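Local coordinates for protein 6-phospho-beta-d glycosidase (Streptococcus pyogenes, PDB 5FOO) that probably hydrolyses 6-phospho-beta-glucosides as a family 1 glycoside hydrolase, and holds the probe 6-phosphocyclophellitol in its active-site pocket, at residues Gln78-Ala89 and His137-Val148; Ala201-Arg209 and Leu285-Tyr293. The protein carries 1 engineered substitution. All coordinates share one frame; numbering follows the deposited sequence.

Contact 1: Gln78-Ala89 and His137-Val148; sequences QWTRLIDDFEQA and HVVDLFVAFSKV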
loop_
_atom_site.group_PDB
_atom_site.type_symbol
_atom_site.label_atom_id
_atom_site.label_comp_id
_atom_site.label_asym_id
_atom_site.label_seq_id
_atom_site.Cartn_x
_atom_site.Cartn_y
_atom_site.Cartn_z
ATOM N N GLN A 78 7.740 -7.309 -8.632
ATOM C CA GLN A 78 7.085 -8.631 -8.439
ATOM C C GLN A 78 8.090 -9.711 -8.278
ATOM O O GLN A 78 8.828 -9.967 -9.188
ATOM C CB GLN A 78 6.175 -8.986 -9.594
ATOM C CG GLN A 78 4.978 -8.029 -9.707
ATOM C CD GLN A 78 3.866 -8.577 -10.607
ATOM O OE1 GLN A 78 3.144 -9.479 -10.229
ATOM N NE2 GLN A 78 3.732 -8.005 -11.791
ATOM N N TRP A 79 8.085 -10.341 -7.102
ATOM C CA TRP A 79 8.769 -11.571 -6.827
ATOM C C TRP A 79 8.547 -12.603 -7.958
ATOM O O TRP A 79 9.490 -13.307 -8.389
ATOM C CB TRP A 79 8.197 -12.076 -5.496
ATOM C CG TRP A 79 8.959 -13.097 -4.774
ATOM C CD1 TRP A 79 10.041 -13.796 -5.218
ATOM C CD2 TRP A 79 8.681 -13.568 -3.430
ATOM N NE1 TRP A 79 10.456 -14.689 -4.250
ATOM C CE2 TRP A 79 9.646 -14.562 -3.138
ATOM C CE3 TRP A 79 7.700 -13.242 -2.446
ATOM C CZ2 TRP A 79 9.660 -15.243 -1.929
ATOM C CZ3 TRP A 79 7.725 -13.905 -1.258
ATOM C CH2 TRP A 79 8.690 -14.919 -1.004
ATOM N N THR A 80 7.307 -12.672 -8.446
ATOM C CA THR A 80 6.929 -13.602 -9.484
ATOM C C THR A 80 7.505 -13.270 -10.861
ATOM O O THR A 80 7.510 -14.139 -11.701
ATOM C CB THR A 80 5.388 -13.688 -9.630
ATOM O OG1 THR A 80 4.818 -12.377 -9.872
ATOM C CG2 THR A 80 4.792 -14.338 -8.414
ATOM N N ARG A 81 8.010 -12.045 -11.079
ATOM C CA ARG A 81 8.724 -11.671 -12.340
ATOM C C ARG A 81 10.234 -11.764 -12.194
ATOM O O ARG A 81 10.891 -12.219 -13.093
ATOM C CB ARG A 81 8.361 -10.230 -12.766
ATOM C CG ARG A 81 9.019 -9.798 -14.050
ATOM C CD ARG A 81 8.582 -8.439 -14.482
ATOM N NE ARG A 81 7.179 -8.341 -14.817
ATOM C CZ ARG A 81 6.589 -8.837 -15.891
ATOM N NH1 ARG A 81 7.253 -9.502 -16.772
ATOM N NH2 ARG A 81 5.255 -8.640 -16.080
ATOM N N LEU A 82 10.779 -11.287 -11.084
ATOM C CA LEU A 82 12.256 -11.193 -10.939
ATOM C C LEU A 82 12.943 -12.540 -10.696
ATOM O O LEU A 82 14.074 -12.745 -11.130
ATOM C CB LEU A 82 12.647 -10.255 -9.819
ATOM C CG LEU A 82 14.157 -9.945 -9.692
ATOM C CD1 LEU A 82 14.758 -9.454 -11.040
ATOM C CD2 LEU A 82 14.336 -8.894 -8.606
ATOM N N ILE A 83 12.272 -13.449 -9.989
ATOM C CA ILE A 83 12.897 -14.664 -9.548
ATOM C C ILE A 83 12.517 -15.881 -10.370
ATOM O O ILE A 83 11.370 -16.072 -10.740
ATOM C CB ILE A 83 12.625 -14.889 -8.047
ATOM C CG1 ILE A 83 13.204 -13.757 -7.202
ATOM C CG2 ILE A 83 13.191 -16.247 -7.595
ATOM C CD1 ILE A 83 14.716 -13.498 -7.366
ATOM N N ASP A 84 13.514 -16.698 -10.676
ATOM C CA ASP A 84 13.331 -17.891 -11.450
ATOM C C ASP A 84 13.054 -19.032 -10.446
ATOM O O ASP A 84 11.926 -19.480 -10.322
ATOM C CB ASP A 84 14.572 -18.128 -12.328
ATOM C CG ASP A 84 14.562 -19.499 -13.041
ATOM O OD1 ASP A 84 13.594 -20.277 -12.990
ATOM O OD2 ASP A 84 15.575 -19.826 -13.635
ATOM N N ASP A 85 14.058 -19.424 -9.662
ATOM C CA ASP A 85 13.915 -20.531 -8.729
ATOM C C ASP A 85 13.785 -19.822 -7.376
ATOM O O ASP A 85 14.701 -19.143 -6.937
ATOM C CB ASP A 85 15.157 -21.450 -8.859
ATOM C CG ASP A 85 15.283 -22.502 -7.730
ATOM O OD1 ASP A 85 14.545 -22.484 -6.727
ATOM O OD2 ASP A 85 16.213 -23.340 -7.851
ATOM N N PHE A 86 12.627 -19.944 -6.751
ATOM C CA PHE A 86 12.348 -19.302 -5.481
ATOM C C PHE A 86 13.229 -19.764 -4.333
ATOM O O PHE A 86 13.527 -18.973 -3.456
ATOM C CB PHE A 86 10.898 -19.498 -5.055
ATOM C CG PHE A 86 9.901 -18.864 -5.957
ATOM C CD1 PHE A 86 9.933 -17.515 -6.215
ATOM C CD2 PHE A 86 8.883 -19.606 -6.499
ATOM C CE1 PHE A 86 9.001 -16.930 -7.041
ATOM C CE2 PHE A 86 7.928 -19.017 -7.320
ATOM C CZ PHE A 86 7.983 -17.671 -7.586
ATOM N N GLU A 87 13.611 -21.037 -4.329
ATOM C CA GLU A 87 14.354 -21.627 -3.215
ATOM C C GLU A 87 15.778 -21.092 -3.236
ATOM O O GLU A 87 16.374 -20.961 -2.236
ATOM C CB GLU A 87 14.427 -23.167 -3.357
ATOM C CG GLU A 87 13.100 -23.892 -3.283
ATOM C CD GLU A 87 12.431 -23.780 -1.903
ATOM O OE1 GLU A 87 13.069 -23.545 -0.842
ATOM O OE2 GLU A 87 11.244 -23.965 -1.859
ATOM N N GLN A 88 16.312 -20.746 -4.391
ATOM C CA GLN A 88 17.713 -20.288 -4.508
ATOM C C GLN A 88 17.772 -18.814 -4.839
ATOM O O GLN A 88 18.843 -18.277 -4.987
ATOM C CB GLN A 88 18.421 -21.108 -5.622
ATOM C CG GLN A 88 18.839 -22.499 -5.195
ATOM C CD GLN A 88 20.099 -22.437 -4.340
ATOM O OE1 GLN A 88 21.212 -22.272 -4.851
ATOM N NE2 GLN A 88 19.929 -22.539 -3.034
ATOM N N ALA A 89 16.623 -18.158 -4.970
ATOM C CA ALA A 89 16.532 -16.821 -5.530
ATOM C C ALA A 89 17.458 -16.579 -6.749
ATOM O O ALA A 89 18.193 -15.571 -6.800
ATOM C CB ALA A 89 16.782 -15.803 -4.441
ATOM N N HIS A 137 9.958 -20.183 6.549
ATOM C CA HIS A 137 10.844 -20.492 5.416
ATOM C C HIS A 137 10.533 -19.566 4.231
ATOM O O HIS A 137 11.428 -19.010 3.631
ATOM C CB HIS A 137 10.735 -21.952 4.998
ATOM C CG HIS A 137 11.534 -22.279 3.777
ATOM N ND1 HIS A 137 12.905 -22.170 3.737
ATOM C CD2 HIS A 137 11.153 -22.719 2.561
ATOM C CE1 HIS A 137 13.336 -22.550 2.550
ATOM N NE2 HIS A 137 12.287 -22.875 1.816
ATOM N N VAL A 138 9.260 -19.386 3.934
ATOM C CA VAL A 138 8.836 -18.402 2.945
ATOM C C VAL A 138 9.363 -16.984 3.217
ATOM O O VAL A 138 9.762 -16.265 2.256
ATOM C CB VAL A 138 7.315 -18.388 2.764
ATOM C CG1 VAL A 138 6.836 -17.113 2.034
ATOM C CG2 VAL A 138 6.886 -19.666 2.043
ATOM N N VAL A 139 9.323 -16.580 4.478
ATOM C CA VAL A 139 9.906 -15.307 4.897
ATOM C C VAL A 139 11.360 -15.240 4.518
ATOM O O VAL A 139 11.831 -14.221 4.025
ATOM C CB VAL A 139 9.788 -15.094 6.390
ATOM C CG1 VAL A 139 10.744 -14.000 6.884
ATOM C CG2 VAL A 139 8.343 -14.705 6.688
ATOM N N ASP A 140 12.082 -16.323 4.735
ATOM C CA ASP A 140 13.508 -16.372 4.320
ATOM C C ASP A 140 13.665 -16.272 2.825
ATOM O O ASP A 140 14.578 -15.645 2.383
ATOM C CB ASP A 140 14.200 -17.651 4.814
ATOM C CG ASP A 140 14.523 -17.608 6.309
ATOM O OD1 ASP A 140 14.706 -16.534 6.894
ATOM O OD2 ASP A 140 14.603 -18.668 6.925
ATOM N N LEU A 141 12.791 -16.907 2.037
ATOM C CA LEU A 141 12.878 -16.801 0.595
ATOM C C LEU A 141 12.552 -15.326 0.108
ATOM O O LEU A 141 13.142 -14.820 -0.861
ATOM C CB LEU A 141 11.955 -17.813 -0.064
ATOM C CG LEU A 141 12.168 -19.285 0.257
ATOM C CD1 LEU A 141 11.220 -20.163 -0.527
ATOM C CD2 LEU A 141 13.610 -19.704 -0.007
ATOM N N PHE A 142 11.638 -14.660 0.807
ATOM C CA PHE A 142 11.352 -13.247 0.543
ATOM C C PHE A 142 12.614 -12.382 0.764
ATOM O O PHE A 142 12.940 -11.503 -0.034
ATOM C CB PHE A 142 10.153 -12.791 1.395
ATOM C CG PHE A 142 9.795 -11.346 1.277
ATOM C CD1 PHE A 142 9.358 -10.826 0.092
ATOM C CD2 PHE A 142 9.799 -10.543 2.397
ATOM C CE1 PHE A 142 8.995 -9.530 -0.004
ATOM C CE2 PHE A 142 9.456 -9.226 2.292
ATOM C CZ PHE A 142 9.066 -8.723 1.095
ATOM N N VAL A 143 13.336 -12.682 1.819
ATOM C CA VAL A 143 14.609 -11.997 2.107
ATOM C C VAL A 143 15.614 -12.206 1.017
ATOM O O VAL A 143 16.286 -11.281 0.618
ATOM C CB VAL A 143 15.229 -12.465 3.460
ATOM C CG1 VAL A 143 16.641 -11.909 3.682
ATOM C CG2 VAL A 143 14.299 -12.079 4.610
ATOM N N ALA A 144 15.735 -13.420 0.529
ATOM C CA ALA A 144 16.649 -13.672 -0.551
ATOM C C ALA A 144 16.264 -12.912 -1.813
ATOM O O ALA A 144 17.142 -12.357 -2.526
ATOM C CB ALA A 144 16.771 -15.149 -0.776
ATOM N N PHE A 145 14.944 -12.852 -2.103
ATOM C CA PHE A 145 14.441 -11.988 -3.175
ATOM C C PHE A 145 14.841 -10.510 -2.970
ATOM O O PHE A 145 15.265 -9.853 -3.912
ATOM C CB PHE A 145 12.900 -12.148 -3.288
ATOM C CG PHE A 145 12.187 -11.014 -3.905
ATOM C CD1 PHE A 145 12.409 -10.674 -5.227
ATOM C CD2 PHE A 145 11.168 -10.350 -3.203
ATOM C CE1 PHE A 145 11.699 -9.654 -5.812
ATOM C CE2 PHE A 145 10.496 -9.318 -3.778
ATOM C CZ PHE A 145 10.748 -8.975 -5.082
ATOM N N SER A 146 14.664 -10.007 -1.762
ATOM C CA SER A 146 14.971 -8.595 -1.449
ATOM C C SER A 146 16.460 -8.309 -1.694
ATOM O O SER A 146 16.795 -7.247 -2.263
ATOM C CB SER A 146 14.528 -8.180 -0.031
ATOM O OG SER A 146 15.436 -8.680 0.972
ATOM N N LYS A 147 17.328 -9.256 -1.305
ATOM C CA LYS A 147 18.767 -9.132 -1.561
ATOM C C LYS A 147 19.094 -9.041 -3.061
ATOM O O LYS A 147 19.919 -8.214 -3.467
ATOM C CB LYS A 147 19.549 -10.317 -1.029
ATOM C CG LYS A 147 19.929 -10.336 0.412
ATOM C CD LYS A 147 21.035 -11.412 0.557
ATOM C CE LYS A 147 21.614 -11.476 1.939
ATOM N NZ LYS A 147 20.794 -12.344 2.834
ATOM N N VAL A 148 18.457 -9.871 -3.895
ATOM C CA VAL A 148 18.627 -9.693 -5.352
ATOM C C VAL A 148 18.303 -8.250 -5.723
ATOM O O VAL A 148 19.116 -7.607 -6.379
ATOM C CB VAL A 148 17.795 -10.703 -6.206
ATOM C CG1 VAL A 148 17.897 -10.419 -7.662
ATOM C CG2 VAL A 148 18.239 -12.151 -5.943
HETATM O O HOH W 1 12.967 -16.230 -3.518
#
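The short helix 79-82 and the loop after it, which follow the second barrel strand, 72-76, pack here against the outer helix 136-153, with Trp79 pressed into the helix surface as a knob among Val138, Leu141, Phe142 and Phe145. The five-membered ring of Trp79 and the ring of Phe145 form an offset stack, centroids 4.4 Å apart and planes 6° from parallel. Two CH-pi contacts extend it: Phe145 CB lies over the Trp79 five-membered ring, and Trp79 CA lies over the Phe145 ring. The indole reaches this place with CG anti to the backbone N (chi1 -163°), which carries its six-membered ring along the helix until Trp79 CH2 is 3.5 Å from Phe142 CB. Phe142 itself is inclined to the indole, the planes 48° apart, and completes an aromatic cluster.

Within the (beta/alpha)8 barrel of family 1 glycosidases, this joins the segment after the second strand to one of two helices between the third and fourth strands. A water accepts a hydrogen bond from Trp79 NE1, 3.0 Å from its oxygen, and donates to both Phe86 O and Leu141 O. It thereby ties the buried ring nitrogen to the backbones of both segments. Leu141 CD2 rests on the same loop carbonyl, 3.5 Å from Phe86 O. On the other flank, Ile83 CG1 is 3.7 Å from Phe145 CD1, while Leu82 and Ile83 also touch Val148 and the methyls of Ala89 and Ala144 meet.

Near the start of the helix, His137 NE2 donates to the syn lone pair of Glu87 OE1, 2.9 Å away. Carboxylate and imidazole are nearly coplanar; the bend at Glu87 chi2 helps bring the carboxylate to the ring edge. The other oxygen, Glu87 OE2, is bonded to Tyr130 OH.

Contact 2: Ala201-Arg209 and Leu285-Tyr293; sequences AKVIQAYRR and LIAENRVDY
The Arg208 guanidinium meets the 285-293 segment with its edge, where Asp292 and the carbonyl of Arg290 gather, while one face lies over Ile204 CG2 of its own helix. Its NH2 serves both acceptors. Arg208 NH2 donates to Arg290 O at 2.8 Å, arriving nearly in line with the carbonyl bond although this oxygen is tilted 25° from the guanidinium plane. The second link, a salt bridge from Arg208 NH2 to Asp292 OD1 at 3.0 Å, is weak as a hydrogen bond, and the carboxylate is turned 54° against the guanidinium.

Two waters support the group: one accepts from Arg208 NH1 and Arg290 N, the other accepts from Arg208 NE and donates to Asp292 OD2. That carboxylate oxygen also receives the backbone N of Ile219, which fixes the aspartate beside strand 218-224. An extended chain from CG to NE carries the guanidinium out to these partners.

Mostly apolar contacts make up the rest. Ile204 CD1 reaches the loop 3.8 Å from Arg290 C and also touches Val291 CG1. Ala201 fits closely against the end of helix 280-288, with Ala201 CB 3.7 Å from Ile286 CA and Ala201 O 3.2 Å from Asn289 CB. Leu285 points one methyl, CD2, at Lys202 CE, 4.0 Å away, and its side chain crosses that of Gln205 at about a right angle.

Helix 186-208 is thus fastened to the turn leading from helix 280-288 into the sixth barrel strand, 293-297, an outer-layer helix-to-loop contact of the (beta/alpha)8 barrel.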
loop_
_atom_site.group_PDB
_atom_site.type_symbol
_atom_site.label_atom_id
_atom_site.label_comp_id
_atom_site.label_asym_id
_atom_site.label_seq_id
_atom_site.Cartn_x
_atom_site.Cartn_y
_atom_site.Cartn_z
ATOM N N ALA A 201 11.685 -6.676 9.268
ATOM C CA ALA A 201 12.942 -6.513 10.002
ATOM C C ALA A 201 14.102 -7.270 9.357
ATOM O O ALA A 201 15.200 -6.730 9.269
ATOM C CB ALA A 201 12.764 -6.950 11.445
ATOM N N LYS A 202 13.855 -8.475 8.845
ATOM C CA LYS A 202 14.842 -9.202 8.116
ATOM C C LYS A 202 15.251 -8.586 6.777
ATOM O O LYS A 202 16.426 -8.652 6.388
ATOM C CB LYS A 202 14.426 -10.655 7.926
ATOM C CG LYS A 202 14.378 -11.394 9.245
ATOM C CD LYS A 202 14.258 -12.898 9.058
ATOM C CE LYS A 202 15.654 -13.467 9.142
ATOM N NZ LYS A 202 15.638 -14.912 8.879
ATOM N N VAL A 203 14.308 -7.976 6.072
ATOM C CA VAL A 203 14.631 -7.319 4.818
ATOM C C VAL A 203 15.458 -6.065 5.120
ATOM O O VAL A 203 16.441 -5.757 4.404
ATOM C CB VAL A 203 13.376 -7.009 3.955
ATOM C CG1 VAL A 203 13.760 -6.140 2.779
ATOM C CG2 VAL A 203 12.847 -8.356 3.433
ATOM N N ILE A 204 15.062 -5.361 6.157
ATOM C CA ILE A 204 15.823 -4.196 6.612
ATOM C C ILE A 204 17.230 -4.569 7.002
ATOM O O ILE A 204 18.160 -3.896 6.590
ATOM C CB ILE A 204 15.095 -3.439 7.735
ATOM C CG1 ILE A 204 13.841 -2.746 7.157
ATOM C CG2 ILE A 204 16.021 -2.440 8.419
ATOM C CD1 ILE A 204 12.908 -2.191 8.251
ATOM N N GLN A 205 17.405 -5.674 7.715
ATOM C CA GLN A 205 18.739 -6.124 8.041
ATOM C C GLN A 205 19.500 -6.352 6.742
ATOM O O GLN A 205 20.655 -5.937 6.643
ATOM C CB GLN A 205 18.740 -7.387 8.883
ATOM C CG GLN A 205 20.113 -7.946 9.331
ATOM C CD GLN A 205 19.930 -9.199 10.154
ATOM O OE1 GLN A 205 20.306 -9.255 11.325
ATOM N NE2 GLN A 205 19.244 -10.168 9.589
ATOM N N ALA A 206 18.884 -7.038 5.775
ATOM C CA ALA A 206 19.576 -7.438 4.562
ATOM C C ALA A 206 19.993 -6.201 3.772
ATOM O O ALA A 206 21.084 -6.178 3.214
ATOM C CB ALA A 206 18.741 -8.390 3.708
ATOM N N TYR A 207 19.158 -5.148 3.798
ATOM C CA TYR A 207 19.429 -3.962 3.045
ATOM C C TYR A 207 20.708 -3.331 3.624
ATOM O O TYR A 207 21.603 -2.913 2.868
ATOM C CB TYR A 207 18.249 -2.961 3.108
ATOM C CG TYR A 207 18.585 -1.656 2.406
ATOM C CD1 TYR A 207 18.730 -1.657 1.042
ATOM C CD2 TYR A 207 18.826 -0.450 3.113
ATOM C CE1 TYR A 207 19.067 -0.507 0.354
ATOM C CE2 TYR A 207 19.183 0.708 2.432
ATOM C CZ TYR A 207 19.331 0.661 1.045
ATOM O OH TYR A 207 19.650 1.731 0.259
ATOM N N ARG A 208 20.751 -3.247 4.958
ATOM C CA ARG A 208 21.821 -2.523 5.661
ATOM C C ARG A 208 23.183 -3.221 5.669
ATOM O O ARG A 208 24.197 -2.551 5.694
ATOM C CB ARG A 208 21.402 -2.112 7.039
ATOM C CG ARG A 208 20.265 -1.136 6.947
ATOM C CD ARG A 208 19.863 -0.699 8.303
ATOM N NE ARG A 208 18.826 0.307 8.291
ATOM C CZ ARG A 208 17.880 0.404 9.242
ATOM N NH1 ARG A 208 17.885 -0.390 10.303
ATOM N NH2 ARG A 208 16.962 1.345 9.158
ATOM N N ARG A 209 23.172 -4.529 5.511
ATOM C CA ARG A 209 24.353 -5.293 5.237
ATOM C C ARG A 209 24.862 -5.238 3.813
ATOM O O ARG A 209 25.938 -5.772 3.572
ATOM C CB ARG A 209 24.083 -6.753 5.556
ATOM C CG ARG A 209 24.014 -6.977 7.040
ATOM C CD ARG A 209 23.533 -8.385 7.319
ATOM N NE ARG A 209 23.755 -8.816 8.704
ATOM C CZ ARG A 209 23.404 -10.021 9.177
ATOM N NH1 ARG A 209 22.784 -10.907 8.399
ATOM N NH2 ARG A 209 23.664 -10.345 10.439
ATOM N N LEU A 285 15.929 -9.366 16.509
ATOM C CA LEU A 285 16.075 -8.903 15.094
ATOM C C LEU A 285 15.101 -7.774 14.841
ATOM O O LEU A 285 15.491 -6.736 14.316
ATOM C CB LEU A 285 15.883 -10.044 14.084
ATOM C CG LEU A 285 16.913 -10.414 13.030
ATOM C CD1 LEU A 285 18.340 -10.134 13.486
ATOM C CD2 LEU A 285 16.789 -11.897 12.639
ATOM N N ILE A 286 13.857 -7.899 15.315
ATOM C CA ILE A 286 12.841 -6.867 15.140
ATOM C C ILE A 286 13.213 -5.577 15.898
ATOM O O ILE A 286 13.059 -4.486 15.369
ATOM C CB ILE A 286 11.410 -7.401 15.502
ATOM C CG1 ILE A 286 10.997 -8.516 14.541
ATOM C CG2 ILE A 286 10.387 -6.283 15.498
ATOM C CD1 ILE A 286 9.793 -9.380 14.977
ATOM N N ALA A 287 13.727 -5.715 17.119
ATOM C CA ALA A 287 14.117 -4.578 17.916
ATOM C C ALA A 287 15.324 -3.825 17.269
ATOM O O ALA A 287 15.452 -2.584 17.400
ATOM C CB ALA A 287 14.491 -5.022 19.326
ATOM N N GLU A 288 16.144 -4.569 16.548
ATOM C CA GLU A 288 17.354 -4.014 15.982
ATOM C C GLU A 288 17.259 -3.519 14.530
ATOM O O GLU A 288 18.211 -2.914 14.048
ATOM C CB GLU A 288 18.396 -5.041 16.030
ATOM C CG GLU A 288 18.919 -5.254 17.416
ATOM C CD GLU A 288 19.819 -6.456 17.496
ATOM O OE1 GLU A 288 20.200 -6.989 16.440
ATOM O OE2 GLU A 288 20.061 -6.885 18.621
ATOM N N ASN A 289 16.120 -3.730 13.865
ATOM C CA ASN A 289 15.978 -3.499 12.414
ATOM C C ASN A 289 14.645 -2.859 12.159
ATOM O O ASN A 289 13.635 -3.547 11.866
ATOM C CB ASN A 289 16.110 -4.791 11.683
ATOM C CG ASN A 289 17.501 -5.384 11.805
ATOM O OD1 ASN A 289 17.802 -6.288 12.622
ATOM N ND2 ASN A 289 18.348 -4.897 10.992
ATOM N N ARG A 290 14.638 -1.549 12.379
ATOM C CA ARG A 290 13.438 -0.716 12.300
ATOM C C ARG A 290 13.552 0.289 11.105
ATOM O O ARG A 290 14.621 0.511 10.550
ATOM C CB ARG A 290 13.259 0.035 13.622
ATOM C CG ARG A 290 13.275 -0.856 14.867
ATOM C CD ARG A 290 13.426 -0.033 16.177
ATOM N NE ARG A 290 14.757 0.635 16.228
ATOM C CZ ARG A 290 14.984 1.945 16.154
ATOM N NH1 ARG A 290 13.978 2.831 16.113
ATOM N NH2 ARG A 290 16.249 2.381 16.174
ATOM N N VAL A 291 12.442 0.889 10.722
ATOM C CA VAL A 291 12.388 1.660 9.488
ATOM C C VAL A 291 13.161 2.979 9.583
ATOM O O VAL A 291 13.274 3.516 10.646
ATOM C CB VAL A 291 10.939 1.966 9.091
ATOM C CG1 VAL A 291 10.130 0.671 8.873
ATOM C CG2 VAL A 291 10.275 2.930 10.071
ATOM N N ASP A 292 13.656 3.505 8.468
ATOM C CA ASP A 292 14.212 4.927 8.390
ATOM C C ASP A 292 13.076 5.915 8.254
ATOM O O ASP A 292 13.135 7.058 8.697
ATOM C CB ASP A 292 15.086 5.047 7.139
ATOM C CG ASP A 292 16.250 4.134 7.203
ATOM O OD1 ASP A 292 16.862 4.234 8.260
ATOM O OD2 ASP A 292 16.577 3.318 6.291
ATOM N N TYR A 293 12.005 5.457 7.622
ATOM C CA TYR A 293 10.876 6.293 7.307
ATOM C C TYR A 293 9.651 5.437 6.937
ATOM O O TYR A 293 9.756 4.204 6.838
ATOM C CB TYR A 293 11.237 7.301 6.203
ATOM C CG TYR A 293 11.669 6.837 4.859
ATOM C CD1 TYR A 293 11.688 5.522 4.481
ATOM C CD2 TYR A 293 12.035 7.793 3.896
ATOM C CE1 TYR A 293 12.066 5.136 3.230
ATOM C CE2 TYR A 293 12.441 7.418 2.637
ATOM C CZ TYR A 293 12.401 6.091 2.297
ATOM O OH TYR A 293 12.798 5.703 1.046
HETATM O O HOH W 2 16.658 0.273 12.994
HETATM O O HOH W 3 18.869 1.971 6.122
#

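Contacts 1 and 2 lie side by side in the helical layer of one barrel, their centres about 17 Å apart, and join through the adjoining faces of helices 136-153 and 186-208. A salt bridge between Asp140 OD1 and Lys202 NZ, 2.7 Å long, links them. Next to this bridge, Val143 CG2 packs on Lys202 CB at 3.6 Å, and Phe142 CE2 meets Val203 CG2 at 3.7 Å. Helix 136-153 therefore contacts segment 78-89 in contact 1 and helix 186-208, which in turn contacts 285-293. The bound 6-phosphocyclophellitol is about 12 Å from the Gln78 side chain (nearest atoms), and none of the four segments supplies a residue of its pocket.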